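Local coordinates for protein endo-1,4-beta-xylanase C (Paenibacillus barcinonensis, PDB 4XUN) that hydrolyses internal beta-1,4-xylosidic linkages of xylan, the piece here being one of its N-terminal carbohydrate-binding modules, at residues A[92-97]-A[145-150]. Residues are numbered along the deposited sequence; the frame is centred on the assembly and turned at random.
Sequences VINGSL and YAETPW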
ATOM      1  N   VAL A  92      -8.126   4.618 -10.436  1.00 16.43           N
ATOM      2  CA  VAL A  92      -6.987   3.700 -10.384  1.00 16.39           C
ATOM      3  C   VAL A  92      -6.330   3.745  -9.007  1.00 15.26           C
ATOM      4  O   VAL A  92      -6.181   4.826  -8.437  1.00 15.23           O
ATOM      5  CB  VAL A  92      -5.946   4.085 -11.463  1.00 18.32           C
ATOM      6  CG1 VAL A  92      -4.642   3.304 -11.297  1.00 19.43           C
ATOM      7  CG2 VAL A  92      -6.541   3.841 -12.858  1.00 20.22           C
ATOM      8  N   ILE A  93      -5.960   2.566  -8.499  1.00 13.90           N
ATOM      9  CA  ILE A  93      -5.101   2.454  -7.316  1.00 13.58           C
ATOM     10  C   ILE A  93      -3.854   1.650  -7.722  1.00 12.77           C
ATOM     11  O   ILE A  93      -3.937   0.681  -8.474  1.00 12.28           O
ATOM     12  CB  ILE A  93      -5.834   1.805  -6.123  1.00 14.17           C
ATOM     13  CG1 ILE A  93      -6.963   2.721  -5.643  1.00 16.17           C
ATOM     14  CG2 ILE A  93      -4.918   1.569  -4.947  1.00 14.67           C
ATOM     15  CD1 ILE A  93      -6.483   3.985  -5.003  1.00 17.99           C
ATOM     16  N   ASN A  94      -2.713   2.084  -7.231  1.00 13.52           N
ATOM     17  CA  ASN A  94      -1.457   1.396  -7.519  1.00 13.62           C
ATOM     18  C   ASN A  94      -0.922   0.753  -6.254  1.00 12.20           C
ATOM     19  O   ASN A  94      -1.152   1.269  -5.145  1.00 12.12           O
ATOM     20  CB  ASN A  94      -0.425   2.398  -7.986  1.00 16.15           C
ATOM     21  CG  ASN A  94      -0.761   3.046  -9.326  1.00 16.50           C
ATOM     22  OD1 ASN A  94      -1.590   2.579 -10.096  1.00 21.49           O
ATOM     23  ND2 ASN A  94      -0.079   4.131  -9.598  1.00 21.11           N
ATOM     24  N   GLY A  95      -0.179  -0.341  -6.415  1.00 10.69           N
ATOM     25  CA  GLY A  95       0.620  -0.919  -5.321  1.00 10.17           C
ATOM     26  C   GLY A  95       2.081  -0.732  -5.690  1.00  9.66           C
ATOM     27  O   GLY A  95       2.482  -0.985  -6.839  1.00  8.51           O
ATOM     28  N   SER A  96       2.869  -0.249  -4.733  1.00  9.80           N
ATOM     29  CA  SER A  96       4.211   0.197  -4.967  1.00  9.89           C
ATOM     30  C   SER A  96       5.151  -0.226  -3.830  1.00  9.29           C
ATOM     31  O   SER A  96       4.706  -0.596  -2.724  1.00  8.46           O
ATOM     32  CB  SER A  96       4.238   1.714  -5.162  1.00 11.86           C
ATOM     33  OG  SER A  96       3.534   2.116  -6.345  1.00 13.50           O
ATOM     34  N   LEU A  97       6.458  -0.177  -4.131  1.00  9.50           N
ATOM     35  CA  LEU A  97       7.486  -0.381  -3.147  1.00  9.70           C
ATOM     36  C   LEU A  97       8.309   0.876  -2.978  1.00  9.97           C
ATOM     37  O   LEU A  97       8.672   1.501  -3.940  1.00 10.35           O
ATOM     38  CB  LEU A  97       8.450  -1.517  -3.555  1.00 10.00           C
ATOM     39  CG  LEU A  97       7.845  -2.860  -3.890  1.00 11.02           C
ATOM     40  CD1 LEU A  97       8.980  -3.772  -4.312  1.00 12.22           C
ATOM     41  CD2 LEU A  97       7.105  -3.437  -2.717  1.00 11.28           C
ATOM     42  N   TYR A 145       3.262   0.028  -0.269  1.00  7.84           N
ATOM     43  CA  TYR A 145       2.292   1.090  -0.074  1.00  8.12           C
ATOM     44  C   TYR A 145       1.319   1.129  -1.245  1.00  8.09           C
ATOM     45  O   TYR A 145       1.606   0.569  -2.291  1.00  8.39           O
ATOM     46  CB  TYR A 145       2.919   2.453   0.175  1.00  8.45           C
ATOM     47  CG  TYR A 145       3.621   3.092  -0.976  1.00  9.15           C
ATOM     48  CD1 TYR A 145       4.933   2.739  -1.295  1.00  9.22           C
ATOM     49  CD2 TYR A 145       3.017   4.101  -1.719  1.00  9.63           C
ATOM     50  CE1 TYR A 145       5.615   3.328  -2.332  1.00 11.07           C
ATOM     51  CE2 TYR A 145       3.680   4.696  -2.769  1.00 10.80           C
ATOM     52  CZ  TYR A 145       4.982   4.315  -3.082  1.00 11.36           C
ATOM     53  OH  TYR A 145       5.691   4.883  -4.114  1.00 14.81           O
ATOM     54  N   ALA A 146       0.148   1.718  -0.993  1.00  7.86           N
ATOM     55  CA  ALA A 146      -0.877   1.962  -2.006  1.00  8.44           C
ATOM     56  C   ALA A 146      -1.028   3.471  -2.198  1.00  9.20           C
ATOM     57  O   ALA A 146      -0.799   4.253  -1.256  1.00  9.71           O
ATOM     58  CB  ALA A 146      -2.168   1.355  -1.554  1.00  8.33           C
ATOM     59  N   GLU A 147      -1.348   3.865  -3.414  1.00 10.56           N
ATOM     60  CA  GLU A 147      -1.463   5.274  -3.772  1.00 12.13           C
ATOM     61  C   GLU A 147      -2.348   5.407  -5.000  1.00 12.48           C
ATOM     62  O   GLU A 147      -2.759   4.391  -5.574  1.00 11.89           O
ATOM     63  CB  GLU A 147      -0.067   5.848  -4.041  1.00 13.28           C
ATOM     64  CG  GLU A 147       0.602   5.190  -5.254  1.00 14.82           C
ATOM     65  CD  GLU A 147       1.967   5.732  -5.586  1.00 17.47           C
ATOM     66  OE1 GLU A 147       2.346   6.836  -5.133  1.00 15.60           O
ATOM     67  OE2 GLU A 147       2.652   4.988  -6.321  1.00 21.99           O
ATOM     68  N   THR A 148      -2.630   6.652  -5.399  1.00 12.42           N
ATOM     69  CA  THR A 148      -3.249   6.906  -6.697  1.00 13.30           C
ATOM     70  C   THR A 148      -2.185   7.390  -7.676  1.00 14.65           C
ATOM     71  O   THR A 148      -1.070   7.707  -7.262  1.00 15.35           O
ATOM     72  CB  THR A 148      -4.430   7.910  -6.589  1.00 13.21           C
ATOM     73  OG1 THR A 148      -4.007   9.065  -5.846  1.00 13.53           O
ATOM     74  CG2 THR A 148      -5.571   7.274  -5.885  1.00 13.12           C
ATOM     75  N   PRO A 149      -2.476   7.353  -8.985  1.00 16.48           N
ATOM     76  CA  PRO A 149      -1.410   7.667  -9.948  1.00 19.91           C
ATOM     77  C   PRO A 149      -0.852   9.058  -9.780  1.00 21.17           C
ATOM     78  O   PRO A 149      -1.591   9.974  -9.473  1.00 19.30           O
ATOM     79  CB  PRO A 149      -2.123   7.529 -11.288  1.00 19.43           C
ATOM     80  CG  PRO A 149      -3.068   6.415 -11.042  1.00 20.09           C
ATOM     81  CD  PRO A 149      -3.621   6.734  -9.668  1.00 18.89           C
ATOM     82  N   TRP A 150       0.469   9.184  -9.944  1.00 25.34           N
ATOM     83  CA  TRP A 150       1.197  10.435  -9.717  1.00 29.43           C
ATOM     84  C   TRP A 150       0.713  11.626 -10.541  1.00 31.13           C
ATOM     85  O   TRP A 150       0.468  11.516 -11.731  1.00 29.76           O
ATOM     86  CB  TRP A 150       2.702  10.235  -9.981  1.00 32.11           C
ATOM     87  CG  TRP A 150       3.473  11.519  -9.914  1.00 36.08           C
ATOM     88  CD1 TRP A 150       3.637  12.430 -10.920  1.00 37.31           C
ATOM     89  CD2 TRP A 150       4.152  12.057  -8.773  1.00 39.07           C
ATOM     90  NE1 TRP A 150       4.386  13.491 -10.480  1.00 38.56           N
ATOM     91  CE2 TRP A 150       4.713  13.291  -9.165  1.00 40.18           C
ATOM     92  CE3 TRP A 150       4.349  11.613  -7.464  1.00 40.71           C
ATOM     93  CZ2 TRP A 150       5.464  14.086  -8.292  1.00 43.03           C
ATOM     94  CZ3 TRP A 150       5.107  12.403  -6.590  1.00 42.28           C
ATOM     95  CH2 TRP A 150       5.649  13.630  -7.012  1.00 42.78           C
TER
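Ser96 and Tyr145 face each other as a hydrogen-bonded antiparallel pair, and their side chains show how a serine can serve an aromatic neighbour and a carboxylate at once. Ser96 CB lies over one face of the Tyr145 ring, 3.7 Å from its centroid, in a CH-pi contact offset toward the rim. Arg31 makes a cation-pi contact with the same ring. Cutting Tyr145 back to alanine is likely to leave Ser96 CB without its aromatic cover and Arg31 without its cation-pi partner. With Ser96 OG anti to the carbonyl carbon (chi1 -65°), the hydroxyl is directed to Glu147 and donates to OE2 at 3.0 Å, meeting it on the anti side and 33° out of the carboxylate plane. Around this group, Asn94 N reaches Glu147 O at 2.8 Å in an almost straight bond, and Ser96 N meets Tyr145 O at 2.9 Å. Strands 90-101 and 139-147 are the inner pair of a four-stranded antiparallel sheet in this beta-sandwich carbohydrate-binding module, a CBM22. Beyond Glu147 the strand ends, yet packing continues: Pro149 CG presses tightly on Val92 CG1, 3.5 Å away, while Thr148 CG2 meets Ile93 CD1. Thr148 OG1 bonds to Asp160 O and Arg55, and on the other sheet Phe164 touches Ile93 and Ala146.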